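PDB 3DR5: putative O-Methyltransferase from Corynebacterium glutamicum, which probably acts as an S-adenosyl-L-methionine-dependent O-methyltransferase, moving a methyl group onto an oxygen of its acceptor substrate. Local coordinates for residues Glu39-Leu44 / Leu201-Gly206; Ile63-Gly68 / Cys86-Ser91; Glu92-Ala97 / Val111-Ser116; Phe134-Pro139 / Leu161-Leu166. One frame throughout, in Å; residues are numbered along the deposited sequence.

Contact 1: residues Glu39-Leu44 / Leu201-Gly206; sequences EMTGQL and LPLGAG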
# COMPACT_ATOMS: atom_id res chain seq x y z
N GLU A 39 -1.59 8.35 11.21
CA GLU A 39 -1.29 6.97 11.57
C GLU A 39 -1.51 5.95 10.47
O GLU A 39 -0.74 5.00 10.34
CB GLU A 39 -2.09 6.57 12.81
CG GLU A 39 -1.96 5.10 13.22
CD GLU A 39 -0.54 4.69 13.58
OE1 GLU A 39 0.16 5.51 14.20
OE2 GLU A 39 -0.14 3.55 13.26
N MSE A 40 -2.56 6.15 9.68
CA MSE A 40 -2.89 5.24 8.60
C MSE A 40 -1.87 5.30 7.47
O MSE A 40 -1.52 4.27 6.89
CB MSE A 40 -4.31 5.53 8.07
CG MSE A 40 -5.45 4.96 8.95
SE MSE A 40 -7.22 5.21 8.14
CE MSE A 40 -8.34 4.91 9.66
N THR A 41 -1.39 6.50 7.17
CA THR A 41 -0.39 6.68 6.13
C THR A 41 0.92 6.02 6.61
O THR A 41 1.63 5.40 5.83
CB THR A 41 -0.17 8.17 5.84
OG1 THR A 41 -1.39 8.75 5.37
CG2 THR A 41 0.92 8.36 4.77
N GLY A 42 1.23 6.17 7.90
CA GLY A 42 2.43 5.56 8.46
C GLY A 42 2.39 4.04 8.37
O GLY A 42 3.40 3.41 8.03
N GLN A 43 1.23 3.43 8.67
CA GLN A 43 1.07 1.98 8.59
C GLN A 43 1.35 1.51 7.15
O GLN A 43 2.03 0.49 6.94
CB GLN A 43 -0.35 1.58 9.05
CG GLN A 43 -0.55 1.74 10.56
CD GLN A 43 -1.98 1.50 11.01
OE1 GLN A 43 -2.79 0.94 10.27
NE2 GLN A 43 -2.30 1.91 12.24
N LEU A 44 0.84 2.25 6.17
CA LEU A 44 1.10 1.91 4.77
C LEU A 44 2.61 2.03 4.49
O LEU A 44 3.16 1.27 3.68
CB LEU A 44 0.33 2.84 3.81
CG LEU A 44 0.73 2.66 2.34
CD1 LEU A 44 0.51 1.21 1.92
CD2 LEU A 44 -0.09 3.60 1.46
N LEU A 201 -4.00 7.29 -3.67
CA LEU A 201 -4.85 6.90 -2.57
C LEU A 201 -5.41 8.00 -1.67
O LEU A 201 -4.82 9.06 -1.55
CB LEU A 201 -4.06 5.87 -1.75
CG LEU A 201 -3.30 4.83 -2.61
CD1 LEU A 201 -2.31 4.03 -1.74
CD2 LEU A 201 -4.29 3.90 -3.31
N PRO A 202 -6.55 7.73 -1.01
CA PRO A 202 -7.22 8.68 -0.11
C PRO A 202 -6.58 8.82 1.27
O PRO A 202 -7.26 8.70 2.28
CB PRO A 202 -8.64 8.12 -0.03
CG PRO A 202 -8.41 6.64 -0.04
CD PRO A 202 -7.33 6.48 -1.13
N LEU A 203 -5.28 9.08 1.32
CA LEU A 203 -4.57 9.25 2.58
C LEU A 203 -3.98 10.66 2.63
O LEU A 203 -3.47 11.16 1.63
CB LEU A 203 -3.46 8.20 2.71
CG LEU A 203 -3.90 6.77 3.00
CD1 LEU A 203 -2.79 5.81 2.59
CD2 LEU A 203 -4.25 6.63 4.49
N GLY A 204 -4.06 11.30 3.80
CA GLY A 204 -3.58 12.66 3.93
C GLY A 204 -4.35 13.51 2.92
O GLY A 204 -5.57 13.40 2.79
N ALA A 205 -3.64 14.38 2.20
CA ALA A 205 -4.28 15.23 1.20
C ALA A 205 -4.23 14.55 -0.18
O ALA A 205 -4.38 15.21 -1.21
CB ALA A 205 -3.58 16.60 1.14
N GLY A 206 -4.02 13.24 -0.20
CA GLY A 206 -3.95 12.51 -1.46
C GLY A 206 -2.53 12.05 -1.74
O GLY A 206 -1.67 12.84 -2.11
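Leu-203 fits against Met-40, Thr-41 and Leu-44, one side of helix 39-51, from the loop (residues 202-206) that joins the antiparallel strands 196-201 and 207-212 of the class I methyltransferase sheet. Its two methyl branches divide the helix between them: CD1 meets Leu-44 CD2 at 3.7 Å, while CD2 lies 3.7 Å from Met-40 CB. Thr-41 OG1 comes within 3.4 Å of Leu-203 CB; that hydroxyl has its polar partner in Asp-38, so threonine can serve an apolar neighbour. Leu-44, its CG anti to the backbone N (chi1 172°), extends CD2 as far as Leu-201 CD1, 3.9 Å away, and the two leucines cross nearly at right angles. Behind this layer the loop is shaped by a type II' turn, closed by Gly-206 N to Leu-203 O at 2.8 Å; Gly-204 supplies the positive phi (58°) that suits glycine. The far end of Met-40, a selenomethionine, leads away from the loop, and the side chain packs on Arg-9 and Val-12 and on Arg-200 of the second subunit. Gln-43 OE1 accepts a hydrogen bond from the backbone N of that Arg-200, while Gln-43 NE2 meets the anti lone pair of Glu-39 OE2 at 2.9 Å.

Contact 2: residues Ile63-Gly68 / Cys86-Ser91; sequences ITPAAG and CIDPES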
# COMPACT_ATOMS: atom_id res chain seq x y z
N ILE A 63 12.61 11.95 2.67
CA ILE A 63 12.87 13.36 2.39
C ILE A 63 11.73 14.15 3.01
O ILE A 63 10.67 14.30 2.41
CB ILE A 63 12.94 13.60 0.88
CG1 ILE A 63 14.15 12.86 0.30
CG2 ILE A 63 13.02 15.08 0.59
CD1 ILE A 63 13.90 12.26 -1.06
N THR A 64 11.97 14.68 4.20
CA THR A 64 10.93 15.40 4.92
C THR A 64 11.48 16.09 6.17
O THR A 64 12.46 15.64 6.75
CB THR A 64 9.84 14.40 5.37
OG1 THR A 64 8.94 15.02 6.29
CG2 THR A 64 10.50 13.19 6.08
N PRO A 65 10.84 17.19 6.60
CA PRO A 65 11.25 17.95 7.79
C PRO A 65 11.04 17.11 9.05
O PRO A 65 11.69 17.33 10.07
CB PRO A 65 10.34 19.17 7.79
CG PRO A 65 10.02 19.36 6.36
CD PRO A 65 9.89 17.97 5.78
N ALA A 66 10.11 16.17 8.99
CA ALA A 66 9.81 15.30 10.13
C ALA A 66 10.24 13.87 9.82
O ALA A 66 9.41 12.96 9.79
CB ALA A 66 8.32 15.33 10.45
N ALA A 67 11.53 13.67 9.60
CA ALA A 67 12.07 12.35 9.27
C ALA A 67 11.99 11.35 10.42
O ALA A 67 12.04 10.14 10.20
CB ALA A 67 13.51 12.48 8.80
N GLY A 68 11.87 11.87 11.64
CA GLY A 68 11.80 11.02 12.80
C GLY A 68 10.53 10.20 12.87
O GLY A 68 10.57 8.99 13.13
N CYS A 86 17.86 9.88 5.78
CA CYS A 86 17.00 11.03 5.97
C CYS A 86 17.65 12.26 5.36
O CYS A 86 18.86 12.45 5.47
CB CYS A 86 16.75 11.27 7.46
SG CYS A 86 16.07 9.85 8.34
N ILE A 87 16.85 13.09 4.72
CA ILE A 87 17.37 14.29 4.07
C ILE A 87 16.59 15.56 4.37
O ILE A 87 15.40 15.66 4.04
CB ILE A 87 17.38 14.13 2.53
CG1 ILE A 87 17.96 12.77 2.14
CG2 ILE A 87 18.16 15.28 1.90
CD1 ILE A 87 18.10 12.57 0.64
N ASP A 88 17.25 16.52 5.01
CA ASP A 88 16.66 17.82 5.29
C ASP A 88 17.81 18.81 5.57
O ASP A 88 18.82 18.44 6.18
CB ASP A 88 15.69 17.78 6.49
CG ASP A 88 14.90 19.08 6.64
OD1 ASP A 88 13.97 19.31 5.84
OD2 ASP A 88 15.24 19.89 7.53
N PRO A 89 17.68 20.06 5.12
CA PRO A 89 18.70 21.10 5.31
C PRO A 89 18.77 21.77 6.69
O PRO A 89 19.75 22.44 7.01
CB PRO A 89 18.37 22.12 4.22
CG PRO A 89 16.88 22.04 4.12
CD PRO A 89 16.59 20.55 4.25
N GLU A 90 17.73 21.58 7.49
CA GLU A 90 17.66 22.19 8.81
C GLU A 90 18.34 21.34 9.86
O GLU A 90 18.05 20.16 10.00
CB GLU A 90 16.18 22.44 9.14
CG GLU A 90 15.74 23.91 9.04
CD GLU A 90 16.42 24.70 7.93
OE1 GLU A 90 15.88 24.76 6.81
OE2 GLU A 90 17.50 25.27 8.19
N SER A 91 19.26 21.95 10.61
CA SER A 91 20.02 21.21 11.61
C SER A 91 19.25 20.76 12.84
O SER A 91 19.58 19.71 13.42
CB SER A 91 21.28 21.99 12.01
OG SER A 91 20.96 23.30 12.42
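Asp-88 lays its carboxylate against Pro-65 without bonding to it: OD1 rests 3.6 Å from Pro-65 CA, and the side chain crosses the proline ring at about a right angle. This happens in a beta-alpha-beta unit of the Rossmann-like methyltransferase fold, where strand 59-63 gives way to helix 67-77 and strand 83-87 runs beside it. Within these segments the chains come nearest at Ile-63 and Ile-87, CA atoms 4.9 Å apart. Their side chains run side by side in the same direction, with Ile-63 CG1 4.0 Å from Ile-87 CD1, and Pro-118 and Val-121 pack on this branched, strand-favouring pair. Beyond it the chains part. Thr-64 turns away from the other segment, and its OG1 accepts from Ala-66 N at 3.2 Å in an ST turn that bends the chain ahead of the helix. Ala-67, at the helix start, comes back toward the strand on the side of Cys-86; its CB lies 3.7 Å from Cys-86 SG, a close fit that small residues allow. In relatives the cofactor binds around the loop after this first strand, and an acidic residue ending the second strand commonly holds its ribose, a place consistent with that of Asp-88. What holds the carboxylate is plain: with CG anti to the backbone N (chi1 -170°), OD2 is gripped by His-93 ND1 and, in an Asx turn, by Glu-90 N, which meets it at 3.0 Å from 52° above the carboxylate plane.

Contact 3: residues Glu92-Ala97 / Val111-Ser116; sequences EHQRQA and VRFLLS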
# COMPACT_ATOMS: atom_id res chain seq x y z
N GLU A 92 18.24 21.52 13.25
CA GLU A 92 17.45 21.11 14.40
C GLU A 92 16.59 19.91 13.96
O GLU A 92 16.19 19.10 14.81
CB GLU A 92 16.57 22.26 14.93
CG GLU A 92 15.50 22.78 14.00
CD GLU A 92 14.77 23.97 14.62
OE1 GLU A 92 13.97 24.63 13.92
OE2 GLU A 92 14.98 24.24 15.82
N HIS A 93 16.30 19.79 12.66
CA HIS A 93 15.53 18.65 12.17
C HIS A 93 16.43 17.41 12.26
O HIS A 93 15.95 16.31 12.52
CB HIS A 93 15.05 18.90 10.74
CG HIS A 93 13.95 19.91 10.65
ND1 HIS A 93 13.53 20.47 9.46
CD2 HIS A 93 13.20 20.48 11.62
CE1 HIS A 93 12.57 21.34 9.71
NE2 HIS A 93 12.35 21.37 11.01
N GLN A 94 17.74 17.60 12.05
CA GLN A 94 18.68 16.48 12.15
C GLN A 94 18.77 16.05 13.62
O GLN A 94 18.82 14.85 13.92
CB GLN A 94 20.07 16.89 11.65
CG GLN A 94 21.18 15.92 12.06
CD GLN A 94 22.44 16.10 11.24
OE1 GLN A 94 23.04 17.18 11.22
NE2 GLN A 94 22.86 15.03 10.57
N ARG A 95 18.79 17.03 14.52
CA ARG A 95 18.84 16.74 15.95
C ARG A 95 17.53 16.09 16.36
O ARG A 95 17.51 15.13 17.13
CB ARG A 95 19.04 18.02 16.77
CG ARG A 95 20.49 18.31 17.12
CD ARG A 95 20.59 19.17 18.38
NE ARG A 95 21.10 18.42 19.53
CZ ARG A 95 20.92 18.77 20.80
NH1 ARG A 95 20.23 19.87 21.10
NH2 ARG A 95 21.42 18.03 21.78
N GLN A 96 16.42 16.61 15.84
CA GLN A 96 15.09 16.10 16.15
C GLN A 96 14.94 14.63 15.75
O GLN A 96 14.38 13.83 16.51
CB GLN A 96 14.01 16.96 15.45
CG GLN A 96 13.71 18.28 16.17
CD GLN A 96 13.01 19.32 15.28
OE1 GLN A 96 12.30 18.98 14.34
NE2 GLN A 96 13.21 20.60 15.60
N ALA A 97 15.44 14.28 14.57
CA ALA A 97 15.36 12.91 14.06
C ALA A 97 16.27 11.92 14.78
O ALA A 97 15.80 10.89 15.27
CB ALA A 97 15.65 12.90 12.56
N VAL A 111 20.60 4.26 10.60
CA VAL A 111 20.19 5.54 10.04
C VAL A 111 21.35 6.41 9.55
O VAL A 111 22.47 6.30 10.03
CB VAL A 111 19.38 6.36 11.08
CG1 VAL A 111 19.12 7.76 10.55
CG2 VAL A 111 18.05 5.66 11.37
N ARG A 112 21.05 7.27 8.58
CA ARG A 112 22.03 8.16 8.01
C ARG A 112 21.31 9.48 7.72
O ARG A 112 20.29 9.50 7.02
CB ARG A 112 22.56 7.53 6.71
CG ARG A 112 23.39 8.43 5.84
CD ARG A 112 23.10 8.10 4.38
NE ARG A 112 24.32 7.89 3.61
CZ ARG A 112 24.34 7.50 2.34
NH1 ARG A 112 23.20 7.29 1.68
NH2 ARG A 112 25.50 7.34 1.72
N PHE A 113 21.83 10.59 8.25
CA PHE A 113 21.20 11.87 8.00
C PHE A 113 22.06 12.76 7.11
O PHE A 113 23.24 13.00 7.38
CB PHE A 113 20.90 12.60 9.32
CG PHE A 113 19.75 13.59 9.22
CD1 PHE A 113 18.51 13.29 9.78
CD2 PHE A 113 19.90 14.78 8.51
CE1 PHE A 113 17.43 14.16 9.63
CE2 PHE A 113 18.83 15.66 8.37
CZ PHE A 113 17.59 15.36 8.93
N LEU A 114 21.46 13.25 6.02
CA LEU A 114 22.18 14.13 5.11
C LEU A 114 21.61 15.55 5.25
O LEU A 114 20.50 15.84 4.77
CB LEU A 114 22.05 13.64 3.65
CG LEU A 114 22.35 12.16 3.38
CD1 LEU A 114 22.18 11.86 1.90
CD2 LEU A 114 23.77 11.84 3.82
N LEU A 115 22.37 16.42 5.92
CA LEU A 115 21.99 17.81 6.13
C LEU A 115 22.12 18.55 4.79
O LEU A 115 23.12 19.23 4.54
CB LEU A 115 22.93 18.48 7.14
CG LEU A 115 22.45 19.03 8.48
CD1 LEU A 115 23.38 20.19 8.86
CD2 LEU A 115 21.00 19.53 8.40
N SER A 116 21.11 18.43 3.94
CA SER A 116 21.16 19.04 2.62
C SER A 116 19.77 19.31 2.07
O SER A 116 18.76 18.85 2.64
CB SER A 116 21.85 18.12 1.62
OG SER A 116 22.46 17.00 2.26
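The Phe-113 ring takes the backbone of Gln-94 over one face: the CA of Gln-94 stands 3.7 Å from the ring centroid and 16° off its normal, a CH-pi contact displaced toward the rim. Ala-97 CB and the carbonyl oxygen of His-93 approach the ring obliquely, the methyl coming to 3.7 Å from Phe-113 CE1. Nearby, the imidazole of His-93 has Gln-96 CD at its edge, in plane. Gln-94 suits its half-buried place because its long aliphatic part can lie on an aromatic ring while the amide reaches on past the ring to Leu-115. Its CG is anti to the backbone N (chi1 165°) and the chain continues extended, with CB 3.7 Å from Phe-113 CE2. The amide plane is turned 47° from the ring plane, and CD reaches 4.0 Å from Leu-115 CG, where the two side chains cross almost perpendicularly. Cys-86 and Lys-98 add further neighbours to the phenylalanine. Segment 92-97 of helix 91-103 runs antiparallel to strand 111-114, their axes 9.5 Å apart at closest approach, the helix-on-sheet packing of a beta-alpha-beta unit that here ends on one of the two edge strands of the Rossmann-like sheet within the chain.

Contact 4: residues Phe134-Pro139 / Leu161-Leu166; sequences FGQVSP and LADALL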
# COMPACT_ATOMS: atom_id res chain seq x y z
N PHE A 134 10.36 8.12 0.32
CA PHE A 134 9.23 8.90 0.78
C PHE A 134 9.61 10.37 0.65
O PHE A 134 10.68 10.80 1.10
CB PHE A 134 8.90 8.61 2.26
CG PHE A 134 7.87 9.54 2.83
CD1 PHE A 134 6.51 9.29 2.66
CD2 PHE A 134 8.26 10.70 3.50
CE1 PHE A 134 5.55 10.19 3.15
CE2 PHE A 134 7.31 11.61 3.99
CZ PHE A 134 5.95 11.35 3.82
N GLY A 135 8.73 11.13 0.01
CA GLY A 135 8.99 12.55 -0.16
C GLY A 135 7.88 13.44 0.37
O GLY A 135 6.70 13.23 0.08
N GLN A 136 8.26 14.42 1.19
CA GLN A 136 7.31 15.39 1.70
C GLN A 136 7.89 16.73 1.24
O GLN A 136 8.75 17.33 1.90
CB GLN A 136 7.22 15.37 3.24
CG GLN A 136 6.27 16.43 3.78
CD GLN A 136 4.84 15.94 3.90
OE1 GLN A 136 3.93 16.45 3.25
NE2 GLN A 136 4.63 14.94 4.75
N VAL A 137 7.42 17.20 0.10
CA VAL A 137 7.92 18.44 -0.49
C VAL A 137 6.78 19.37 -0.92
O VAL A 137 5.61 19.01 -0.80
CB VAL A 137 8.81 18.14 -1.72
CG1 VAL A 137 9.99 17.26 -1.31
CG2 VAL A 137 7.99 17.43 -2.80
N SER A 138 7.15 20.55 -1.40
CA SER A 138 6.16 21.50 -1.89
C SER A 138 5.75 21.01 -3.28
O SER A 138 6.55 20.39 -3.99
CB SER A 138 6.74 22.90 -2.01
OG SER A 138 7.03 23.42 -0.73
N PRO A 139 4.51 21.29 -3.68
CA PRO A 139 3.99 20.89 -4.99
C PRO A 139 4.86 21.36 -6.15
O PRO A 139 4.85 20.77 -7.23
CB PRO A 139 2.57 21.49 -5.03
CG PRO A 139 2.50 22.42 -3.83
CD PRO A 139 3.44 21.83 -2.83
N LEU A 161 4.72 9.95 -2.54
CA LEU A 161 4.60 11.41 -2.49
C LEU A 161 3.40 11.88 -1.67
O LEU A 161 2.25 11.79 -2.11
CB LEU A 161 4.51 11.97 -3.91
CG LEU A 161 5.64 11.52 -4.85
CD1 LEU A 161 5.35 11.95 -6.29
CD2 LEU A 161 6.97 12.10 -4.37
N ALA A 162 3.68 12.39 -0.48
CA ALA A 162 2.64 12.87 0.43
C ALA A 162 1.92 14.13 -0.07
O ALA A 162 2.53 14.99 -0.70
CB ALA A 162 3.23 13.14 1.80
N ASP A 163 0.62 14.21 0.24
CA ASP A 163 -0.23 15.36 -0.10
C ASP A 163 -0.08 15.88 -1.53
O ASP A 163 -0.34 17.05 -1.79
CB ASP A 163 0.05 16.51 0.85
CG ASP A 163 0.01 16.09 2.31
OD1 ASP A 163 -0.86 15.27 2.66
OD2 ASP A 163 0.85 16.58 3.10
N ALA A 164 0.31 15.01 -2.46
CA ALA A 164 0.53 15.40 -3.84
C ALA A 164 -0.69 15.72 -4.68
O ALA A 164 -0.57 16.25 -5.80
CB ALA A 164 1.35 14.32 -4.54
N LEU A 165 -1.87 15.41 -4.15
CA LEU A 165 -3.11 15.63 -4.88
C LEU A 165 -3.90 16.82 -4.37
O LEU A 165 -4.94 17.17 -4.93
CB LEU A 165 -3.97 14.37 -4.79
CG LEU A 165 -3.42 13.08 -5.42
CD1 LEU A 165 -4.18 11.87 -4.91
CD2 LEU A 165 -3.53 13.18 -6.94
N LEU A 166 -3.40 17.44 -3.31
CA LEU A 166 -4.04 18.59 -2.69
C LEU A 166 -5.54 18.41 -2.50
O LEU A 166 -6.35 19.23 -2.94
CB LEU A 166 -3.75 19.87 -3.51
CG LEU A 166 -2.27 20.29 -3.52
CD1 LEU A 166 -2.08 21.56 -4.33
CD2 LEU A 166 -1.81 20.51 -2.09
O HOH W 1 5.47 15.38 -1.23
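Gly-135 and Leu-161 form a parallel bridge, their CA atoms 5.1 Å apart, and the next residue supplies the bond: Ala-162 N donates to Gly-135 O at 3.2 Å, with an N-H...O angle of 160°. With no side chain at Gly-135, Leu-161 can lie close against its backbone. The chains then separate, and a water fills the join. It donates to Gly-135 O at 2.8 Å and to Ala-162 O at 3.0 Å while accepting from Val-137 N, so Gly-135 O is held twice, and Val-137 N and Ala-162 O, beyond the bridge, find a partner in the water. Residues 161-164 make a type II turn whose third residue, Asp-163, adopts a positive phi; a type I turn from Asp-163 to Leu-166 follows directly. These are the C-terminal ends of two neighbouring parallel strands, 130-135 and 157-161, in the Rossmann-like fold of class I methyltransferases, where relatives place cofactor and substrate. Ala-162 is the small side chain at the centre of the contact. Its CB meets Phe-134 CZ at 3.8 Å and also lies against the amide of Gln-136, with Gln-136 CD 3.9 Å away. That amide gets there because the glutamine chain bends at chi2 (90°). Its plane is turned 42° from the carboxylate of Asp-163, whose OD1 accepts from Ala-205 N. Leu-161 packs instead on Leu-145 and Ile-190, bringing helices 142-152 and 178-190 to the sheet.

In the fold
Contacts 2, 3 and 4 follow one another along the chain, all inside the loop that contact 1 closes, and all three reach the same sheet. Contacts 2 and 3 are nearly one unit, centres about 6 Å apart, joined by the strand bond from Cys-86 N to Arg-112 O at 2.8 Å. Contact 2 continues into contact 4 through the backbone hydrogen bond from Gln-136 N to Ile-63 O, 2.7 Å. Contact 4 in turn holds the loop of contact 1: Leu-165 N lies 3.3 Å from Gly-206 O, a probable hydrogen bond. Contacts 1 and 3 lie farthest apart, about 23 Å between centres. By analogy with relatives, the cofactor would probably lie near the strand ends of contacts 2 and 4.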